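Local coordinates for protein UlvanLyase-PL25 (Pseudoalteromonas sp. PLSV, PDB 5UAS) that degrades ulvan, the sulfated cell-wall polysaccharide of green seaweeds, as a beta-propeller lyase of polysaccharide lyase family 25, at residues A[32-37]-A[60-65]; A[85-90]-A[133-138]; A[95-100]-A[117-122]. All blocks are in the same frame, centred on the assembly; numbering follows the deposited sequence.

Interaction 1. Residues A[32-37]-A[60-65]; sequences NGVGNP and PKEDPY. With 83Y (3-O-sulfo-alpha-L-rhamnopyranose), chain C; GCD (4-deoxy-alpha-L-threo-hex-4-enopyranuronic acid), chain B.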
loop_
_atom_site.group_PDB
_atom_site.type_symbol
_atom_site.label_atom_id
_atom_site.label_comp_id
_atom_site.label_asym_id
_atom_site.label_seq_id
_atom_site.Cartn_x
_atom_site.Cartn_y
_atom_site.Cartn_z
ATOM N N ASN A 32 7.396 -4.154 18.686
ATOM C CA ASN A 32 6.471 -3.166 19.231
ATOM C C ASN A 32 5.422 -2.711 18.224
ATOM O O ASN A 32 4.821 -1.644 18.406
ATOM C CB ASN A 32 7.229 -1.946 19.778
ATOM C CG ASN A 32 7.927 -1.147 18.719
ATOM O OD1 ASN A 32 8.079 -1.580 17.571
ATOM N ND2 ASN A 32 8.347 0.060 19.090
ATOM N N GLY A 33 5.160 -3.493 17.179
ATOM C CA GLY A 33 4.118 -3.118 16.242
ATOM C C GLY A 33 2.740 -3.166 16.880
ATOM O O GLY A 33 2.514 -3.882 17.850
ATOM N N VAL A 34 1.789 -2.379 16.331
ATOM C CA VAL A 34 0.413 -2.415 16.828
ATOM C C VAL A 34 -0.562 -2.493 15.653
ATOM O O VAL A 34 -0.246 -2.104 14.524
ATOM C CB VAL A 34 0.050 -1.198 17.726
ATOM C CG1 VAL A 34 1.128 -0.951 18.782
ATOM C CG2 VAL A 34 -0.168 0.058 16.886
ATOM N N GLY A 35 -1.760 -3.019 15.934
ATOM C CA GLY A 35 -2.822 -3.047 14.937
ATOM C C GLY A 35 -2.401 -3.859 13.728
ATOM O O GLY A 35 -1.996 -5.017 13.848
ATOM N N ASN A 36 -2.563 -3.275 12.533
ATOM C CA ASN A 36 -1.933 -3.773 11.323
ATOM C C ASN A 36 -0.713 -2.911 11.085
ATOM O O ASN A 36 -0.874 -1.741 10.731
ATOM C CB ASN A 36 -2.878 -3.663 10.132
ATOM C CG ASN A 36 -4.018 -4.649 10.197
ATOM O OD1 ASN A 36 -3.817 -5.813 10.500
ATOM N ND2 ASN A 36 -5.226 -4.188 9.901
ATOM N N PRO A 37 0.506 -3.393 11.323
ATOM C CA PRO A 37 1.653 -2.474 11.286
ATOM C C PRO A 37 2.136 -2.166 9.898
ATOM O O PRO A 37 2.971 -1.267 9.751
ATOM C CB PRO A 37 2.746 -3.219 12.076
ATOM C CG PRO A 37 1.970 -4.197 12.997
ATOM C CD PRO A 37 0.782 -4.613 12.117
ATOM N N PRO A 60 3.810 1.748 18.666
ATOM C CA PRO A 60 2.921 2.195 19.735
ATOM C C PRO A 60 2.281 3.539 19.432
ATOM O O PRO A 60 2.915 4.439 18.880
ATOM C CB PRO A 60 3.860 2.286 20.941
ATOM C CG PRO A 60 4.873 1.213 20.660
ATOM C CD PRO A 60 5.078 1.204 19.168
ATOM N N LYS A 61 1.015 3.655 19.832
ATOM C CA LYS A 61 0.169 4.834 19.574
ATOM C C LYS A 61 0.113 5.179 18.084
ATOM O O LYS A 61 -0.159 6.321 17.698
ATOM C CB LYS A 61 0.640 6.030 20.413
ATOM C CG LYS A 61 0.602 5.708 21.920
ATOM C CD LYS A 61 1.649 6.496 22.658
ATOM C CE LYS A 61 1.022 7.646 23.414
ATOM N NZ LYS A 61 1.394 7.636 24.866
ATOM N N GLU A 62 0.323 4.169 17.242
ATOM C CA GLU A 62 0.247 4.293 15.785
ATOM C C GLU A 62 1.302 5.253 15.248
ATOM O O GLU A 62 1.165 5.788 14.139
ATOM C CB GLU A 62 -1.157 4.707 15.330
ATOM C CG GLU A 62 -2.237 3.731 15.871
ATOM C CD GLU A 62 -3.596 3.902 15.201
ATOM O OE1 GLU A 62 -3.671 4.069 13.957
ATOM O OE2 GLU A 62 -4.598 3.869 15.956
ATOM N N ASP A 63 2.360 5.502 16.049
ATOM C CA ASP A 63 3.420 6.377 15.572
ATOM C C ASP A 63 4.315 5.628 14.592
ATOM O O ASP A 63 4.451 4.402 14.669
ATOM C CB ASP A 63 4.275 6.872 16.743
ATOM C CG ASP A 63 3.525 7.809 17.684
ATOM O OD1 ASP A 63 2.581 8.502 17.250
ATOM O OD2 ASP A 63 3.892 7.850 18.869
ATOM N N PRO A 64 4.944 6.339 13.657
ATOM C CA PRO A 64 5.799 5.664 12.675
ATOM C C PRO A 64 7.162 5.362 13.279
ATOM O O PRO A 64 7.783 6.232 13.898
ATOM C CB PRO A 64 5.915 6.681 11.545
ATOM C CG PRO A 64 5.747 8.045 12.285
ATOM C CD PRO A 64 4.724 7.765 13.351
ATOM N N TYR A 65 7.631 4.133 13.082
ATOM C CA TYR A 65 8.972 3.754 13.518
ATOM C C TYR A 65 9.804 3.346 12.308
ATOM O O TYR A 65 9.288 2.771 11.337
ATOM C CB TYR A 65 8.929 2.606 14.550
ATOM C CG TYR A 65 8.549 3.109 15.930
ATOM C CD1 TYR A 65 7.231 3.418 16.220
ATOM C CD2 TYR A 65 9.512 3.319 16.921
ATOM C CE1 TYR A 65 6.866 3.897 17.458
ATOM C CE2 TYR A 65 9.162 3.814 18.162
ATOM C CZ TYR A 65 7.828 4.094 18.430
ATOM O OH TYR A 65 7.418 4.589 19.644
HETATM C C1 83Y C . -9.510 -0.120 4.632
HETATM C C2 83Y C . -8.113 -0.471 5.115
HETATM C C3 83Y C . -8.169 -1.340 6.386
HETATM C C4 83Y C . -9.092 -2.554 6.237
HETATM C C5 83Y C . -10.425 -2.122 5.657
HETATM C C6 83Y C . -11.268 -3.350 5.307
HETATM O O1S 83Y C . -4.643 -1.608 7.692
HETATM O O2 83Y C . -7.437 -1.150 4.088
HETATM O O2S 83Y C . -6.697 -1.613 9.114
HETATM O O3 83Y C . -6.853 -1.760 6.683
HETATM O O3S 83Y C . -6.086 0.289 7.760
HETATM O O5 83Y C . -10.293 -1.298 4.495
HETATM S S 83Y C . -6.037 -1.168 7.872
HETATM O O4 83Y C . -9.373 -3.134 7.528
HETATM C C1 GCD B . -8.562 -4.289 7.786
HETATM C C2 GCD B . -8.609 -4.575 9.283
HETATM C C3 GCD B . -10.063 -4.772 9.704
HETATM C C4 GCD B . -10.763 -5.718 8.769
HETATM C C5 GCD B . -10.293 -5.997 7.547
HETATM C C6 GCD B . -10.988 -6.965 6.705
HETATM O O2 GCD B . -7.819 -5.735 9.601
HETATM O O3 GCD B . -10.793 -3.540 9.721
HETATM O O5 GCD B . -9.069 -5.399 7.042
HETATM O O6A GCD B . -11.987 -7.564 7.159
HETATM O O6B GCD B . -10.552 -7.192 5.561
#
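The Pro60 ring sits against Asn32, and its CD lies 3.0 Å from Asn32 O. The Asn32 side chain crosses the proline ring at about a right angle, and its ND2 also touches Pro60 CD. Further along the chain, Val34 CG1 rests 3.7 Å from Pro60 CA. Val34 CG2 faces Glu62 and comes to 4.3 Å from Glu62 CG. Val34 holds CG1 beside its own backbone N (chi1 -48°), and this sends the two methyls to different residues.

One amide meets a ring. Asn32 ND2 stands over one face of Tyr65, nearer the rim than the centre, 4.0 Å from Tyr65 CE2. The amide and ring planes are 70° apart. Asn32 OD1 is taken by Tyr57 OH.

No hydrogen bond joins the two segments directly. Within 60-65, Asp63 N bonds Pro60 O and closes a type I' beta-turn with Lys61 and Glu62 at its corners. Glu62 reaches past the contact, and its carboxylate accepts from the backbone N of Asp97 and Asn98.

The polar end is at the sugar. Asn36 ND2 donates to O2 of the unsaturated uronate GCD at 3.0 Å and to sulfate O2S of the chain C rhamnose at 3.1 Å. Lys433 holds Asn36 OD1. The arrangement joins strand 30-33 of one four-stranded propeller sheet to the turn between strands 52-58 and 64-70 of another, beside the glycan-binding pocket.

Interaction 2. Residues A[85-90]-A[133-138]; sequences SELGRR and THHGAN. With 83Y (3-O-sulfo-alpha-L-rhamnopyranose), chain D.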
loop_
_atom_site.group_PDB
_atom_site.type_symbol
_atom_site.label_atom_id
_atom_site.label_comp_id
_atom_site.label_asym_id
_atom_site.label_seq_id
_atom_site.Cartn_x
_atom_site.Cartn_y
_atom_site.Cartn_z
ATOM N N SER A 85 1.581 10.562 15.708
ATOM C CA SER A 85 0.318 10.445 15.009
ATOM C C SER A 85 -0.853 10.824 15.897
ATOM O O SER A 85 -0.936 10.394 17.054
ATOM C CB SER A 85 0.099 9.012 14.533
ATOM O OG SER A 85 -1.194 8.911 13.995
ATOM N N GLU A 86 -1.796 11.578 15.327
ATOM C CA GLU A 86 -3.035 11.814 16.057
ATOM C C GLU A 86 -3.853 10.540 16.229
ATOM O O GLU A 86 -4.672 10.464 17.148
ATOM C CB GLU A 86 -3.882 12.881 15.353
ATOM C CG GLU A 86 -3.276 14.257 15.454
ATOM C CD GLU A 86 -3.903 15.242 14.481
ATOM O OE1 GLU A 86 -4.865 14.868 13.757
ATOM O OE2 GLU A 86 -3.404 16.378 14.437
ATOM N N LEU A 87 -3.652 9.541 15.362
ATOM C CA LEU A 87 -4.544 8.385 15.364
ATOM C C LEU A 87 -4.355 7.496 16.587
ATOM O O LEU A 87 -5.234 6.681 16.879
ATOM C CB LEU A 87 -4.339 7.561 14.093
ATOM C CG LEU A 87 -4.754 8.251 12.788
ATOM C CD1 LEU A 87 -4.393 7.362 11.610
ATOM C CD2 LEU A 87 -6.233 8.609 12.796
ATOM N N GLY A 88 -3.240 7.632 17.293
ATOM C CA GLY A 88 -3.006 6.847 18.491
ATOM C C GLY A 88 -3.432 7.538 19.760
ATOM O O GLY A 88 -3.228 7.021 20.866
ATOM N N ARG A 89 -4.043 8.715 19.624
ATOM C CA ARG A 89 -4.398 9.548 20.758
ATOM C C ARG A 89 -5.840 10.022 20.630
ATOM O O ARG A 89 -6.187 11.123 21.065
ATOM C CB ARG A 89 -3.411 10.709 20.874
ATOM C CG ARG A 89 -1.963 10.175 20.939
ATOM C CD ARG A 89 -0.882 11.218 20.706
ATOM N NE ARG A 89 0.432 10.692 21.070
ATOM C CZ ARG A 89 1.162 9.865 20.321
ATOM N NH1 ARG A 89 0.726 9.446 19.139
ATOM N NH2 ARG A 89 2.353 9.453 20.764
ATOM N N ARG A 90 -6.688 9.183 20.039
ATOM C CA ARG A 90 -8.104 9.488 19.884
ATOM C C ARG A 90 -8.851 9.196 21.176
ATOM O O ARG A 90 -8.438 8.361 21.984
ATOM C CB ARG A 90 -8.714 8.667 18.744
ATOM C CG ARG A 90 -8.337 9.134 17.364
ATOM C CD ARG A 90 -8.759 8.138 16.275
ATOM N NE ARG A 90 -7.989 6.905 16.407
ATOM C CZ ARG A 90 -8.504 5.728 16.752
ATOM N NH1 ARG A 90 -9.806 5.601 16.960
ATOM N NH2 ARG A 90 -7.708 4.668 16.885
ATOM N N THR A 133 -14.107 14.252 5.689
ATOM C CA THR A 133 -13.066 14.066 6.706
ATOM C C THR A 133 -13.450 12.924 7.629
ATOM O O THR A 133 -14.546 12.360 7.558
ATOM C CB THR A 133 -12.833 15.344 7.535
ATOM O OG1 THR A 133 -14.020 15.668 8.272
ATOM C CG2 THR A 133 -12.478 16.517 6.649
ATOM N N HIS A 134 -12.514 12.566 8.503
ATOM C CA HIS A 134 -12.819 11.570 9.516
ATOM C C HIS A 134 -12.024 11.940 10.759
ATOM O O HIS A 134 -12.506 12.738 11.565
ATOM C CB HIS A 134 -12.511 10.156 9.004
ATOM C CG HIS A 134 -12.890 9.076 9.980
ATOM N ND1 HIS A 134 -14.085 9.078 10.666
ATOM C CD2 HIS A 134 -12.226 7.972 10.392
ATOM C CE1 HIS A 134 -14.141 8.025 11.461
ATOM N NE2 HIS A 134 -13.028 7.332 11.307
ATOM N N HIS A 135 -10.816 11.416 10.923
ATOM C CA HIS A 135 -9.918 11.960 11.948
ATOM C C HIS A 135 -8.468 11.739 11.555
ATOM O O HIS A 135 -8.157 10.918 10.700
ATOM C CB HIS A 135 -10.157 11.371 13.353
ATOM C CG HIS A 135 -10.299 9.886 13.392
ATOM N ND1 HIS A 135 -11.396 9.267 13.954
ATOM C CD2 HIS A 135 -9.486 8.892 12.957
ATOM C CE1 HIS A 135 -11.249 7.955 13.866
ATOM N NE2 HIS A 135 -10.101 7.701 13.266
ATOM N N GLY A 136 -7.579 12.509 12.189
ATOM C CA GLY A 136 -6.156 12.317 12.004
ATOM C C GLY A 136 -5.617 13.087 10.825
ATOM O O GLY A 136 -5.855 12.726 9.670
ATOM N N ALA A 137 -4.853 14.135 11.115
ATOM C CA ALA A 137 -4.248 14.927 10.058
ATOM C C ALA A 137 -3.062 14.177 9.458
ATOM O O ALA A 137 -2.225 13.617 10.180
ATOM C CB ALA A 137 -3.823 16.290 10.611
ATOM N N ASN A 138 -3.020 14.139 8.133
ATOM C CA ASN A 138 -1.928 13.510 7.409
ATOM C C ASN A 138 -0.654 14.346 7.543
ATOM O O ASN A 138 -0.682 15.573 7.377
ATOM C CB ASN A 138 -2.311 13.351 5.933
ATOM C CG ASN A 138 -1.581 12.202 5.249
ATOM O OD1 ASN A 138 -1.321 11.159 5.859
ATOM N ND2 ASN A 138 -1.271 12.374 3.957
HETATM C C1 83Y D . -16.641 6.178 8.277
HETATM C C2 83Y D . -16.603 4.737 8.765
HETATM C C3 83Y D . -15.754 3.883 7.838
HETATM C C4 83Y D . -14.337 4.449 7.778
HETATM C C5 83Y D . -14.471 5.886 7.258
HETATM C C6 83Y D . -13.141 6.605 7.130
HETATM O O1 83Y D . -17.333 6.242 7.022
HETATM O O1S 83Y D . -16.236 0.127 7.857
HETATM O O2 83Y D . -16.077 4.683 10.092
HETATM O O2S 83Y D . -17.986 1.730 7.366
HETATM O O3 83Y D . -15.795 2.518 8.255
HETATM O O3S 83Y D . -16.029 1.590 5.959
HETATM O O5 83Y D . -15.300 6.668 8.135
HETATM S S 83Y D . -16.522 1.495 7.352
HETATM O O4 83Y D . -13.531 3.652 6.896
HETATM O O HOH W 1 -2.047 12.230 12.640
#
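Arg90 lays its CD methylene over one face of the His135 ring. CD is 3.3 Å from the ring centroid and almost straight above it, a CH-pi contact. The guanidinium plane lies 24° from the ring plane. Leu87 comes in at the edge of the same ring, with CD2 3.3 Å from His135 CD2. The same methyl touches Gly136 CA, and a side chain at that position would collide with it.

Glu86 makes the polar link. Its OE1 takes the backbone N-H of Ala137 at 2.7 Å, from above the carboxylate plane and nearly straight at 165°. The carboxylate also lies against Ala137 CB. A glutamine outside the segments, Gln122, donates to the same OE1. A leucine here would probably leave the Ala137 N-H and the Gln122 amide without their shared acceptor. A water adds a second bridge, accepting from Glu86 N and donating to Ala137 O.

Both segments are loops of the beta-propeller. Residues 85-90 follow strand 76-81, and residues 133-138 lead into strand 139-143 of the next four-stranded sheet.

A second shell sets these groups in place. Arg90 bends at chi3 (-67°), which turns its NE back to Leu87 O at 2.8 Å. Ser85 OG accepts from Leu87 N in an ST turn, and Arg89 NH1 bonds Ser85 O and makes a salt bridge to Asp63. His135 NE2 is hydrogen-bonded to Asp97 OD2. The opposite face of the His135 ring lies on His134, whose far face takes the chain D rhamnose, with its O5 3.7 Å from His134 ND1.

Interaction 3. Residues A[95-100]-A[117-122]; sequences KFDNNG and GGHGGQ. With 83Y (3-O-sulfo-alpha-L-rhamnopyranose), chain C; BDP (beta-D-glucopyranuronic acid), chain E; 83Y (3-O-sulfo-alpha-L-rhamnopyranose), chain D.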
loop_
_atom_site.group_PDB
_atom_site.type_symbol
_atom_site.label_atom_id
_atom_site.label_comp_id
_atom_site.label_asym_id
_atom_site.label_seq_id
_atom_site.Cartn_x
_atom_site.Cartn_y
_atom_site.Cartn_z
ATOM N N LYS A 95 -9.986 0.718 18.558
ATOM C CA LYS A 95 -8.753 0.708 19.339
ATOM C C LYS A 95 -7.576 1.199 18.501
ATOM O O LYS A 95 -6.860 2.124 18.909
ATOM C CB LYS A 95 -8.476 -0.689 19.904
ATOM C CG LYS A 95 -7.253 -0.711 20.823
ATOM C CD LYS A 95 -7.021 -2.066 21.494
ATOM C CE LYS A 95 -5.760 -2.029 22.363
ATOM N NZ LYS A 95 -5.336 -3.387 22.840
ATOM N N PHE A 96 -7.354 0.584 17.331
ATOM C CA PHE A 96 -6.342 1.024 16.385
ATOM C C PHE A 96 -6.989 1.338 15.041
ATOM O O PHE A 96 -7.859 0.602 14.556
ATOM C CB PHE A 96 -5.238 -0.042 16.224
ATOM C CG PHE A 96 -4.440 -0.248 17.483
ATOM C CD1 PHE A 96 -3.534 0.721 17.896
ATOM C CD2 PHE A 96 -4.624 -1.369 18.270
ATOM C CE1 PHE A 96 -2.818 0.559 19.074
ATOM C CE2 PHE A 96 -3.898 -1.530 19.427
ATOM C CZ PHE A 96 -3.001 -0.573 19.823
ATOM N N ASP A 97 -6.584 2.455 14.468
ATOM C CA ASP A 97 -7.106 2.910 13.192
ATOM C C ASP A 97 -6.338 2.280 12.025
ATOM O O ASP A 97 -6.951 1.686 11.129
ATOM C CB ASP A 97 -7.040 4.434 13.160
ATOM C CG ASP A 97 -7.547 5.000 11.872
ATOM O OD1 ASP A 97 -6.960 4.682 10.831
ATOM O OD2 ASP A 97 -8.508 5.781 11.919
ATOM N N ASN A 98 -5.003 2.406 12.026
ATOM C CA ASN A 98 -4.066 1.769 11.114
ATOM C C ASN A 98 -3.921 2.460 9.754
ATOM O O ASN A 98 -2.978 2.123 9.015
ATOM C CB ASN A 98 -4.413 0.296 10.829
ATOM C CG ASN A 98 -4.513 -0.545 12.083
ATOM O OD1 ASN A 98 -3.609 -0.561 12.921
ATOM N ND2 ASN A 98 -5.623 -1.275 12.213
ATOM N N ASN A 99 -4.798 3.394 9.383
ATOM C CA ASN A 99 -4.749 3.941 8.031
ATOM C C ASN A 99 -3.650 4.969 7.861
ATOM O O ASN A 99 -3.408 5.405 6.737
ATOM C CB ASN A 99 -6.101 4.547 7.651
ATOM C CG ASN A 99 -7.154 3.468 7.410
ATOM O OD1 ASN A 99 -7.271 2.943 6.307
ATOM N ND2 ASN A 99 -7.909 3.121 8.451
ATOM N N GLY A 100 -2.943 5.302 8.940
ATOM C CA GLY A 100 -1.818 6.203 8.867
ATOM C C GLY A 100 -0.470 5.570 9.153
ATOM O O GLY A 100 0.492 6.289 9.424
ATOM N N GLY A 117 0.075 9.098 9.517
ATOM C CA GLY A 117 -0.825 9.672 10.500
ATOM C C GLY A 117 -2.201 10.091 10.003
ATOM O O GLY A 117 -3.075 10.432 10.831
ATOM N N GLY A 118 -2.448 10.056 8.697
ATOM C CA GLY A 118 -3.693 10.602 8.166
ATOM C C GLY A 118 -4.775 9.545 7.993
ATOM O O GLY A 118 -4.512 8.419 7.544
ATOM N N HIS A 119 -5.981 9.911 8.400
ATOM C CA HIS A 119 -7.202 9.203 8.031
ATOM C C HIS A 119 -8.253 10.244 7.670
ATOM O O HIS A 119 -9.425 10.165 8.074
ATOM C CB HIS A 119 -7.681 8.261 9.143
ATOM C CG HIS A 119 -8.664 7.240 8.661
ATOM N ND1 HIS A 119 -9.200 6.283 9.490
ATOM C CD2 HIS A 119 -9.191 7.011 7.429
ATOM C CE1 HIS A 119 -10.033 5.517 8.804
ATOM N NE2 HIS A 119 -10.038 5.930 7.546
ATOM N N GLY A 120 -7.814 11.229 6.905
ATOM C CA GLY A 120 -8.699 12.158 6.209
ATOM C C GLY A 120 -8.850 13.494 6.901
ATOM O O GLY A 120 -9.646 14.314 6.447
ATOM N N GLY A 121 -8.139 13.724 8.011
ATOM C CA GLY A 121 -8.233 14.992 8.720
ATOM C C GLY A 121 -9.526 15.089 9.509
ATOM O O GLY A 121 -10.268 14.124 9.667
ATOM N N GLN A 122 -9.806 16.303 9.974
ATOM C CA GLN A 122 -11.010 16.586 10.739
ATOM C C GLN A 122 -11.311 18.072 10.590
ATOM O O GLN A 122 -10.523 18.822 10.011
ATOM C CB GLN A 122 -10.859 16.194 12.226
ATOM C CG GLN A 122 -9.670 16.852 12.953
ATOM C CD GLN A 122 -8.470 15.887 13.150
ATOM O OE1 GLN A 122 -8.635 14.772 13.665
ATOM N NE2 GLN A 122 -7.263 16.327 12.756
HETATM C C1 83Y C . -9.510 -0.120 4.632
HETATM C C2 83Y C . -8.113 -0.471 5.115
HETATM C C3 83Y C . -8.169 -1.340 6.386
HETATM C C4 83Y C . -9.092 -2.554 6.237
HETATM C C5 83Y C . -10.425 -2.122 5.657
HETATM C C6 83Y C . -11.268 -3.350 5.307
HETATM O O1S 83Y C . -4.643 -1.608 7.692
HETATM O O2 83Y C . -7.437 -1.150 4.088
HETATM O O2S 83Y C . -6.697 -1.613 9.114
HETATM O O3 83Y C . -6.853 -1.760 6.683
HETATM O O3S 83Y C . -6.086 0.289 7.760
HETATM O O5 83Y C . -10.293 -1.298 4.495
HETATM S S 83Y C . -6.037 -1.168 7.872
HETATM O O4 83Y C . -9.373 -3.134 7.528
HETATM C C1 BDP E . -12.545 2.808 7.530
HETATM C C2 BDP E . -12.851 1.327 7.212
HETATM C C3 BDP E . -12.574 1.142 5.753
HETATM C C4 BDP E . -11.191 1.533 5.385
HETATM C C5 BDP E . -10.911 2.924 5.797
HETATM C C6 BDP E . -11.232 4.076 4.785
HETATM O O2 BDP E . -12.027 0.492 8.035
HETATM O O3 BDP E . -13.579 1.743 4.919
HETATM O O4 BDP E . -10.085 0.658 5.681
HETATM O O5 BDP E . -11.224 3.246 7.113
HETATM O O6A BDP E . -11.376 3.841 3.580
HETATM O O6B BDP E . -11.299 5.246 5.201
HETATM C C1 83Y D . -16.641 6.178 8.277
HETATM C C2 83Y D . -16.603 4.737 8.765
HETATM C C3 83Y D . -15.754 3.883 7.838
HETATM C C4 83Y D . -14.337 4.449 7.778
HETATM C C5 83Y D . -14.471 5.886 7.258
HETATM C C6 83Y D . -13.141 6.605 7.130
HETATM O O1 83Y D . -17.333 6.242 7.022
HETATM O O1S 83Y D . -16.236 0.127 7.857
HETATM O O2 83Y D . -16.077 4.683 10.092
HETATM O O2S 83Y D . -17.986 1.730 7.366
HETATM O O3 83Y D . -15.795 2.518 8.255
HETATM O O3S 83Y D . -16.029 1.590 5.959
HETATM O O5 83Y D . -15.300 6.668 8.135
HETATM S S 83Y D . -16.522 1.495 7.352
HETATM O O4 83Y D . -13.531 3.652 6.896
#
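His119 ND1 donates to Asp97 OD2 at 2.6 Å in a nearly straight bond. The oxygen uses its syn lone pair and lies in the ring plane, while the carboxylate is turned 88° from the ring. At the other end of the imidazole, NE2 donates to carboxylate O6B of the bound glucuronate at 2.7 Å. The two bonds fix the rotation of the ring and point NE2 at the substrate. A second donor to OD2, His135, probably helps to hold the carboxylate.

Asn99 grips Asp97 OD1 twice: its N in an Asx turn, and its ND2 at 3.0 Å. With CG beside its own backbone N (chi1 -72°), Asn99 brings its amide over one face of His119. The planes are 28° apart, and ND2 is 3.2 Å from His119 CE1. Asn99 CB adds a CH-pi contact at 3.9 Å from the centroid of the His119 ring. Asn98 turns away from this packing, and its ND2 donates to sulfate O2S of the chain C rhamnose at 3.3 Å.

Further from the sugar, the two backbones meet directly. Gly117 N bonds Gly100 O at 2.8 Å, and a side chain on Gly100 would strike Gly117. Near Asn99 stands Tyr164, probably the proton acceptor of the lyase, and Arg180 and Tyr222 also bind the glucuronate. The two loops border one propeller sheet. Segment 95-100 leads into strand 103-106. The loop of 117-122 leaves the adjacent antiparallel strand 112-116.

In the fold
Interactions 2 and 3 lie closest, with centres about 5 Å apart. Both join the loop between strands 76-81 and 103-106 to the loop between 112-116 and 139-143. The centre of interaction 1 is about 12 Å from that of interaction 3, and it links earlier elements, strand 30-33 and the approach to 64-70. Interactions 1 and 3 are buried, whereas interaction 2 is only partly so. Interaction 1 has no hydrogen bond across its segments and rests on van der Waals packing. Interaction 2 mixes a carboxylate bond with ring packing. Interaction 3 pairs a His-carboxylate bond and an amide stack with direct bonds to the sugar. Glu62 ties interaction 1 to 3, and Asp63 ties it to 2.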